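Local coordinates for uridylate kinase (PDB 2JJX), which catalyses the ATP-dependent phosphorylation of UMP to UDP in pyrimidine biosynthesis and carries an allosteric nucleotide-binding site, at residues Y12-A23 against M160-Q170; I56-F64 against G83-L94. All coordinates share one frame; numbering follows the deposited sequence.

Interaction 1: residues Y12-A23 against M160-Q170; sequences YKRVLIKLSGGA and MNSDAILVAKQ
Leu16 and Lys18 exchange backbone hydrogen bonds with Ala164, Leu166 and Ala168, fixing strands 14-19 and 164-169 as a parallel pair; Lys18 N to Leu166 O and Leu166 N to Leu16 O are both 2.9 Å. The axes approach to 4.8 Å at 23°, fitting the twisted amino acid kinase sheet. This is the tight part. On one face of the sheet Leu166 CD1 touches both Val15 CG1 (3.8 Å) and Ile17 CG1 (3.9 Å); on the other, Leu16 and Ile165 run side by side. At the N-terminal end Ala164 CB sits over the centre of the Tyr12 ring, 3.7 Å from its centroid, and Asp163 OD2 takes the Lys13 N-H on its anti lone pair (2.8 Å). The Arg14 chain, bent at chi2 and chi3, turns its guanidinium edge to Met160 O, which accepts a hydrogen bond from NE near that plane. Past the C-terminal ends of the strands it is looser: exposed, poorly ordered Gln170 brings OE1 to 3.7 Å from Ala23 CA. Glu53 and Asp131 hold Arg14 NH1 in salt bridges and His221 NE2 is hydrogen-bonded to Tyr12 OH, while strands 53-58 and 220-224 flank the pair and helix 123-131 covers Arg14 and Met160.

Interaction 2: residues I56-F64 against G83-L94; sequences IVIGGGNIF and GTLGTIINSLML
This is a strand-and-loop contact on a helix within the amino acid kinase fold: the end of strand 53-58 and the glycine-rich turn Gly59-Gly60-Gly61 lie across helix 76-101. Such a turn after this strand is a family feature and, as in relatives, probably lies near the phosphoryl-acceptor site. The end of the strand, 56-58, and helix segment 83-94 run at 131°, with axes 8.5 Å apart at their closest. Where the turn arrives, Gly60 and Gly86 have no side chains to keep the backbones apart, and their CA atoms stand 4.2 Å from each other. Thr87 packs its CG2 3.4 Å from Gly60 N, while its OG1 hydrogen-bonds to Thr84 O, one turn back, and to Gly140 N outside the contact. Farther along the helix the contact is apolar: Ile58 crosses Leu94 with CD1 3.7 Å from Leu94 CG, and Ile56 CD1 also reaches the Leu94 side chain. Ile63, its CG1 anti to the carbonyl carbon (chi1 -60°), lays CD1 against Ile89 CG2 at 3.8 Å. Ile89 also packs on Ile89 of the second subunit, which places this side of the helix at the subunit interface. Buried Asn90 ties turn to helix, donating through ND2 to Gly59 O (2.8 Å) and, nearly straight at 169°, to Asn62 OD1 (2.8 Å), which lies in the plane of the Asn90 amide.

Overall arrangement
From the N terminus the chain first lays down strand 14-19, passes through helix 34-48 and returns as strand 53-58, its neighbour in the sheet. After Phe64 and helix 66-71 the chain enters helix 76-101, whose part Gly83-Leu94 comes back onto that strand's end, closing the short loop of interaction 2. Only after further strands and helices does strand 164-169 pair with 14-19, so interaction 1 closes a much longer loop with interaction 2 nested inside it. Their centres lie about 15 Å apart, yet they meet directly: probable hydrogen bonds join Ile17 O to Val57 N and Leu19 N to Val57 O. Interaction 1 thus builds the sheet's middle, and interaction 2 couples it to the interface helix.

Interaction 1: residues Y12-A23 against M160-Q170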
# COMPACT_ATOMS: atom_id res chain seq x y z
N TYR A 12 -10.89 23.13 -29.23
CA TYR A 12 -10.11 22.09 -28.59
C TYR A 12 -10.99 20.88 -28.31
O TYR A 12 -12.15 21.01 -27.94
CB TYR A 12 -9.53 22.61 -27.28
CG TYR A 12 -8.86 23.95 -27.42
CD1 TYR A 12 -7.65 24.06 -28.12
CD2 TYR A 12 -9.30 25.06 -26.70
CE1 TYR A 12 -6.95 25.27 -28.17
CE2 TYR A 12 -8.60 26.28 -26.74
CZ TYR A 12 -7.43 26.37 -27.49
OH TYR A 12 -6.73 27.55 -27.56
N LYS A 13 -10.40 19.70 -28.41
CA LYS A 13 -11.13 18.48 -28.09
C LYS A 13 -10.94 18.11 -26.61
O LYS A 13 -11.86 17.56 -26.00
CB LYS A 13 -10.67 17.31 -28.96
CG LYS A 13 -10.55 17.60 -30.44
CD LYS A 13 -10.70 16.33 -31.25
CE LYS A 13 -12.05 16.28 -31.96
NZ LYS A 13 -11.99 15.34 -33.11
N ARG A 14 -9.73 18.35 -26.07
CA ARG A 14 -9.38 18.00 -24.69
C ARG A 14 -8.84 19.22 -23.96
O ARG A 14 -7.98 19.93 -24.46
CB ARG A 14 -8.30 16.92 -24.65
CG ARG A 14 -8.71 15.63 -23.97
CD ARG A 14 -7.81 15.30 -22.82
NE ARG A 14 -6.98 14.11 -23.03
CZ ARG A 14 -7.37 13.00 -23.65
NH1 ARG A 14 -8.57 12.90 -24.19
NH2 ARG A 14 -6.52 11.99 -23.76
N VAL A 15 -9.26 19.37 -22.71
CA VAL A 15 -8.94 20.58 -21.96
C VAL A 15 -8.77 20.38 -20.45
O VAL A 15 -9.46 19.59 -19.83
CB VAL A 15 -10.07 21.58 -22.26
CG1 VAL A 15 -10.87 21.90 -21.02
CG2 VAL A 15 -9.54 22.80 -23.01
N LEU A 16 -7.86 21.13 -19.83
CA LEU A 16 -7.65 21.05 -18.38
C LEU A 16 -8.08 22.37 -17.81
O LEU A 16 -7.58 23.41 -18.20
CB LEU A 16 -6.16 20.87 -18.03
CG LEU A 16 -5.66 20.71 -16.59
CD1 LEU A 16 -6.00 21.86 -15.66
CD2 LEU A 16 -6.04 19.36 -15.98
N ILE A 17 -9.00 22.32 -16.85
CA ILE A 17 -9.44 23.54 -16.21
C ILE A 17 -8.78 23.73 -14.84
O ILE A 17 -8.91 22.89 -13.97
CB ILE A 17 -10.92 23.63 -16.09
CG1 ILE A 17 -11.56 23.59 -17.47
CG2 ILE A 17 -11.28 24.90 -15.35
CD1 ILE A 17 -13.06 23.21 -17.44
N LYS A 18 -8.09 24.84 -14.66
CA LYS A 18 -7.47 25.12 -13.38
C LYS A 18 -8.32 26.16 -12.67
O LYS A 18 -8.58 27.25 -13.20
CB LYS A 18 -6.02 25.58 -13.55
CG LYS A 18 -5.61 26.70 -12.61
CD LYS A 18 -4.71 26.17 -11.52
CE LYS A 18 -3.94 27.32 -10.89
NZ LYS A 18 -4.78 28.20 -10.00
N LEU A 19 -8.82 25.74 -11.51
CA LEU A 19 -9.71 26.49 -10.65
C LEU A 19 -9.03 26.68 -9.30
O LEU A 19 -8.58 25.71 -8.68
CB LEU A 19 -10.94 25.62 -10.37
CG LEU A 19 -12.34 25.92 -10.89
CD1 LEU A 19 -12.43 27.40 -11.17
CD2 LEU A 19 -12.56 25.11 -12.15
N SER A 20 -9.04 27.90 -8.78
CA SER A 20 -8.50 28.15 -7.45
C SER A 20 -9.56 27.79 -6.44
O SER A 20 -10.75 27.88 -6.72
CB SER A 20 -8.08 29.63 -7.28
OG SER A 20 -6.76 29.76 -6.75
N GLY A 21 -9.14 27.38 -5.25
CA GLY A 21 -10.04 27.05 -4.16
C GLY A 21 -10.91 28.22 -3.76
O GLY A 21 -12.05 28.06 -3.37
N GLY A 22 -10.38 29.43 -3.90
CA GLY A 22 -11.10 30.64 -3.56
C GLY A 22 -12.38 30.88 -4.34
O GLY A 22 -13.26 31.63 -3.91
N ALA A 23 -12.49 30.26 -5.51
CA ALA A 23 -13.67 30.43 -6.34
C ALA A 23 -14.85 29.63 -5.80
O ALA A 23 -15.97 29.80 -6.28
CB ALA A 23 -13.38 29.98 -7.77
N MET A 160 -2.08 14.39 -19.91
CA MET A 160 -3.37 13.97 -20.39
C MET A 160 -3.55 14.27 -21.88
O MET A 160 -4.55 13.88 -22.48
CB MET A 160 -4.47 14.59 -19.52
CG MET A 160 -5.67 13.71 -19.30
SD MET A 160 -5.47 12.45 -18.06
CE MET A 160 -3.84 11.95 -18.22
N ASN A 161 -2.53 14.86 -22.49
CA ASN A 161 -2.50 15.15 -23.92
C ASN A 161 -3.57 16.19 -24.15
O ASN A 161 -4.37 16.08 -25.07
CB ASN A 161 -2.87 13.94 -24.76
CG ASN A 161 -1.82 12.85 -24.76
OD1 ASN A 161 -0.82 12.93 -24.05
ND2 ASN A 161 -2.10 11.77 -25.47
N SER A 162 -3.65 17.14 -23.23
CA SER A 162 -4.64 18.20 -23.35
C SER A 162 -4.30 19.15 -24.49
O SER A 162 -3.16 19.23 -24.92
CB SER A 162 -4.80 18.92 -22.02
OG SER A 162 -5.31 17.99 -21.08
N ASP A 163 -5.32 19.81 -25.04
CA ASP A 163 -5.11 20.73 -26.16
C ASP A 163 -4.82 22.14 -25.64
O ASP A 163 -4.29 22.99 -26.37
CB ASP A 163 -6.39 20.78 -26.99
CG ASP A 163 -6.50 19.64 -27.99
OD1 ASP A 163 -5.47 18.99 -28.28
OD2 ASP A 163 -7.60 19.42 -28.53
N ALA A 164 -5.26 22.43 -24.42
CA ALA A 164 -5.11 23.74 -23.82
C ALA A 164 -5.35 23.67 -22.31
O ALA A 164 -5.94 22.71 -21.83
CB ALA A 164 -6.04 24.70 -24.46
N ILE A 165 -4.85 24.65 -21.56
CA ILE A 165 -5.12 24.73 -20.14
C ILE A 165 -5.86 26.03 -19.91
O ILE A 165 -5.36 27.09 -20.27
CB ILE A 165 -3.90 24.61 -19.23
CG1 ILE A 165 -4.36 24.61 -17.78
CG2 ILE A 165 -3.01 25.80 -19.37
CD1 ILE A 165 -3.25 24.83 -16.78
N LEU A 166 -7.08 25.96 -19.41
CA LEU A 166 -7.83 27.17 -19.16
C LEU A 166 -7.67 27.50 -17.69
O LEU A 166 -8.01 26.71 -16.82
CB LEU A 166 -9.30 27.00 -19.56
CG LEU A 166 -9.58 26.21 -20.84
CD1 LEU A 166 -10.98 25.64 -20.70
CD2 LEU A 166 -9.51 27.09 -22.04
N VAL A 167 -6.99 28.61 -17.42
CA VAL A 167 -6.75 29.05 -16.07
C VAL A 167 -7.76 30.12 -15.65
O VAL A 167 -7.67 31.29 -16.03
CB VAL A 167 -5.31 29.43 -15.87
CG1 VAL A 167 -4.55 29.31 -17.17
CG2 VAL A 167 -5.18 30.81 -15.26
N ALA A 168 -8.82 29.66 -15.01
CA ALA A 168 -9.88 30.55 -14.57
C ALA A 168 -9.45 31.49 -13.44
O ALA A 168 -9.00 31.07 -12.38
CB ALA A 168 -11.09 29.73 -14.16
N LYS A 169 -9.65 32.78 -13.67
CA LYS A 169 -9.35 33.82 -12.68
C LYS A 169 -10.69 34.41 -12.24
O LYS A 169 -11.69 34.32 -12.97
CB LYS A 169 -8.52 34.94 -13.32
CG LYS A 169 -7.01 34.74 -13.28
CD LYS A 169 -6.65 33.46 -12.54
CE LYS A 169 -5.21 33.50 -12.02
NZ LYS A 169 -4.36 34.32 -12.92
N GLN A 170 -10.70 35.01 -11.05
CA GLN A 170 -11.88 35.70 -10.56
C GLN A 170 -11.62 37.21 -10.51
O GLN A 170 -10.61 37.66 -9.97
CB GLN A 170 -12.42 35.15 -9.22
CG GLN A 170 -11.43 34.49 -8.28
CD GLN A 170 -11.99 34.27 -6.87
OE1 GLN A 170 -13.20 34.11 -6.68
NE2 GLN A 170 -11.10 34.24 -5.88

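Interaction 2: residues I56-F64 against G83-L94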
# COMPACT_ATOMS: atom_id res chain seq x y z
N ILE A 56 -10.14 18.55 -14.34
CA ILE A 56 -10.18 19.73 -13.48
C ILE A 56 -9.17 19.64 -12.36
O ILE A 56 -8.99 18.57 -11.77
CB ILE A 56 -11.61 19.97 -12.94
CG1 ILE A 56 -12.63 19.89 -14.08
CG2 ILE A 56 -11.71 21.23 -12.10
CD1 ILE A 56 -14.03 20.28 -13.68
N VAL A 57 -8.48 20.74 -12.09
CA VAL A 57 -7.53 20.82 -10.97
C VAL A 57 -7.94 21.98 -10.06
O VAL A 57 -8.08 23.11 -10.51
CB VAL A 57 -6.08 20.90 -11.47
CG1 VAL A 57 -5.14 21.20 -10.33
CG2 VAL A 57 -5.67 19.60 -12.13
N ILE A 58 -8.28 21.67 -8.81
CA ILE A 58 -8.72 22.71 -7.86
C ILE A 58 -7.65 22.98 -6.81
O ILE A 58 -6.94 22.07 -6.40
CB ILE A 58 -10.06 22.36 -7.14
CG1 ILE A 58 -10.73 21.16 -7.80
CG2 ILE A 58 -11.03 23.54 -7.10
CD1 ILE A 58 -12.22 21.19 -7.61
N GLY A 59 -7.59 24.21 -6.32
CA GLY A 59 -6.70 24.58 -5.24
C GLY A 59 -7.41 24.36 -3.91
O GLY A 59 -8.61 24.08 -3.90
N GLY A 60 -6.69 24.46 -2.79
CA GLY A 60 -7.31 24.27 -1.49
C GLY A 60 -7.45 25.52 -0.68
O GLY A 60 -7.55 25.48 0.53
N GLY A 61 -7.41 26.65 -1.35
CA GLY A 61 -7.40 27.95 -0.70
C GLY A 61 -8.56 28.38 0.19
O GLY A 61 -8.41 29.24 1.06
N ASN A 62 -9.75 27.86 -0.09
CA ASN A 62 -10.94 28.23 0.66
C ASN A 62 -10.95 27.49 1.98
O ASN A 62 -11.86 27.68 2.77
CB ASN A 62 -12.19 27.88 -0.14
CG ASN A 62 -12.24 26.41 -0.53
OD1 ASN A 62 -11.22 25.80 -0.88
ND2 ASN A 62 -13.42 25.83 -0.46
N ILE A 63 -9.98 26.62 2.19
CA ILE A 63 -9.91 25.85 3.43
C ILE A 63 -8.69 26.24 4.25
O ILE A 63 -8.77 26.44 5.45
CB ILE A 63 -9.85 24.35 3.13
CG1 ILE A 63 -11.08 23.89 2.35
CG2 ILE A 63 -9.59 23.55 4.38
CD1 ILE A 63 -10.97 22.43 1.97
N PHE A 64 -7.54 26.26 3.59
CA PHE A 64 -6.27 26.52 4.26
C PHE A 64 -5.33 27.42 3.48
O PHE A 64 -5.11 27.21 2.28
CB PHE A 64 -5.57 25.19 4.55
CG PHE A 64 -4.41 25.32 5.49
CD1 PHE A 64 -4.60 25.78 6.77
CD2 PHE A 64 -3.11 25.12 5.04
CE1 PHE A 64 -3.53 25.97 7.61
CE2 PHE A 64 -2.04 25.29 5.88
CZ PHE A 64 -2.26 25.72 7.16
N GLY A 83 -2.49 21.88 2.97
CA GLY A 83 -3.08 22.56 1.83
C GLY A 83 -3.57 21.60 0.78
O GLY A 83 -4.61 21.80 0.19
N THR A 84 -2.83 20.51 0.60
CA THR A 84 -3.12 19.45 -0.35
C THR A 84 -4.38 18.66 -0.00
O THR A 84 -5.08 18.14 -0.89
CB THR A 84 -1.95 18.52 -0.43
OG1 THR A 84 -0.81 19.20 -0.96
CG2 THR A 84 -2.26 17.30 -1.28
N LEU A 85 -4.61 18.46 1.29
CA LEU A 85 -5.79 17.72 1.74
C LEU A 85 -7.01 18.57 1.37
O LEU A 85 -8.08 18.03 1.08
CB LEU A 85 -5.75 17.49 3.25
CG LEU A 85 -5.36 16.10 3.77
CD1 LEU A 85 -4.63 15.33 2.69
CD2 LEU A 85 -4.48 16.25 5.00
N GLY A 86 -6.81 19.89 1.34
CA GLY A 86 -7.85 20.84 0.96
C GLY A 86 -8.35 20.61 -0.46
O GLY A 86 -9.54 20.66 -0.72
N THR A 87 -7.42 20.39 -1.38
CA THR A 87 -7.74 20.17 -2.79
C THR A 87 -8.59 18.93 -2.96
O THR A 87 -9.42 18.88 -3.85
CB THR A 87 -6.50 20.11 -3.70
OG1 THR A 87 -5.80 18.87 -3.53
CG2 THR A 87 -5.54 21.28 -3.43
N ILE A 88 -8.34 17.90 -2.14
CA ILE A 88 -9.07 16.63 -2.23
C ILE A 88 -10.50 16.78 -1.74
O ILE A 88 -11.45 16.21 -2.31
CB ILE A 88 -8.33 15.49 -1.53
CG1 ILE A 88 -7.03 15.20 -2.27
CG2 ILE A 88 -9.13 14.22 -1.56
CD1 ILE A 88 -5.91 14.84 -1.38
N ILE A 89 -10.65 17.58 -0.69
CA ILE A 89 -11.95 17.88 -0.12
C ILE A 89 -12.78 18.60 -1.18
O ILE A 89 -13.92 18.23 -1.43
CB ILE A 89 -11.81 18.73 1.17
CG1 ILE A 89 -11.18 17.91 2.29
CG2 ILE A 89 -13.12 19.36 1.58
CD1 ILE A 89 -11.01 18.70 3.57
N ASN A 90 -12.19 19.60 -1.82
CA ASN A 90 -12.87 20.37 -2.86
C ASN A 90 -13.20 19.50 -4.06
O ASN A 90 -14.25 19.66 -4.68
CB ASN A 90 -11.99 21.53 -3.33
CG ASN A 90 -11.94 22.69 -2.34
OD1 ASN A 90 -12.61 22.68 -1.32
ND2 ASN A 90 -11.12 23.69 -2.65
N SER A 91 -12.29 18.59 -4.41
CA SER A 91 -12.52 17.68 -5.53
C SER A 91 -13.79 16.87 -5.26
O SER A 91 -14.71 16.79 -6.09
CB SER A 91 -11.33 16.74 -5.70
OG SER A 91 -10.18 17.46 -6.12
N LEU A 92 -13.84 16.28 -4.07
CA LEU A 92 -14.96 15.46 -3.66
C LEU A 92 -16.27 16.24 -3.65
O LEU A 92 -17.26 15.76 -4.22
CB LEU A 92 -14.72 14.88 -2.29
CG LEU A 92 -14.05 13.52 -2.24
CD1 LEU A 92 -13.32 13.17 -3.52
CD2 LEU A 92 -13.15 13.50 -1.01
N MET A 93 -16.28 17.43 -3.04
CA MET A 93 -17.44 18.32 -3.12
C MET A 93 -17.84 18.52 -4.57
O MET A 93 -18.85 18.00 -5.01
CB MET A 93 -17.15 19.67 -2.50
CG MET A 93 -17.64 19.79 -1.07
SD MET A 93 -19.45 19.77 -0.84
CE MET A 93 -19.90 20.99 -1.97
N LEU A 94 -17.02 19.24 -5.33
CA LEU A 94 -17.21 19.46 -6.77
C LEU A 94 -17.82 18.26 -7.48
O LEU A 94 -18.71 18.40 -8.32
CB LEU A 94 -15.86 19.80 -7.41
CG LEU A 94 -15.78 20.75 -8.62
CD1 LEU A 94 -15.21 20.04 -9.82
CD2 LEU A 94 -17.10 21.42 -8.96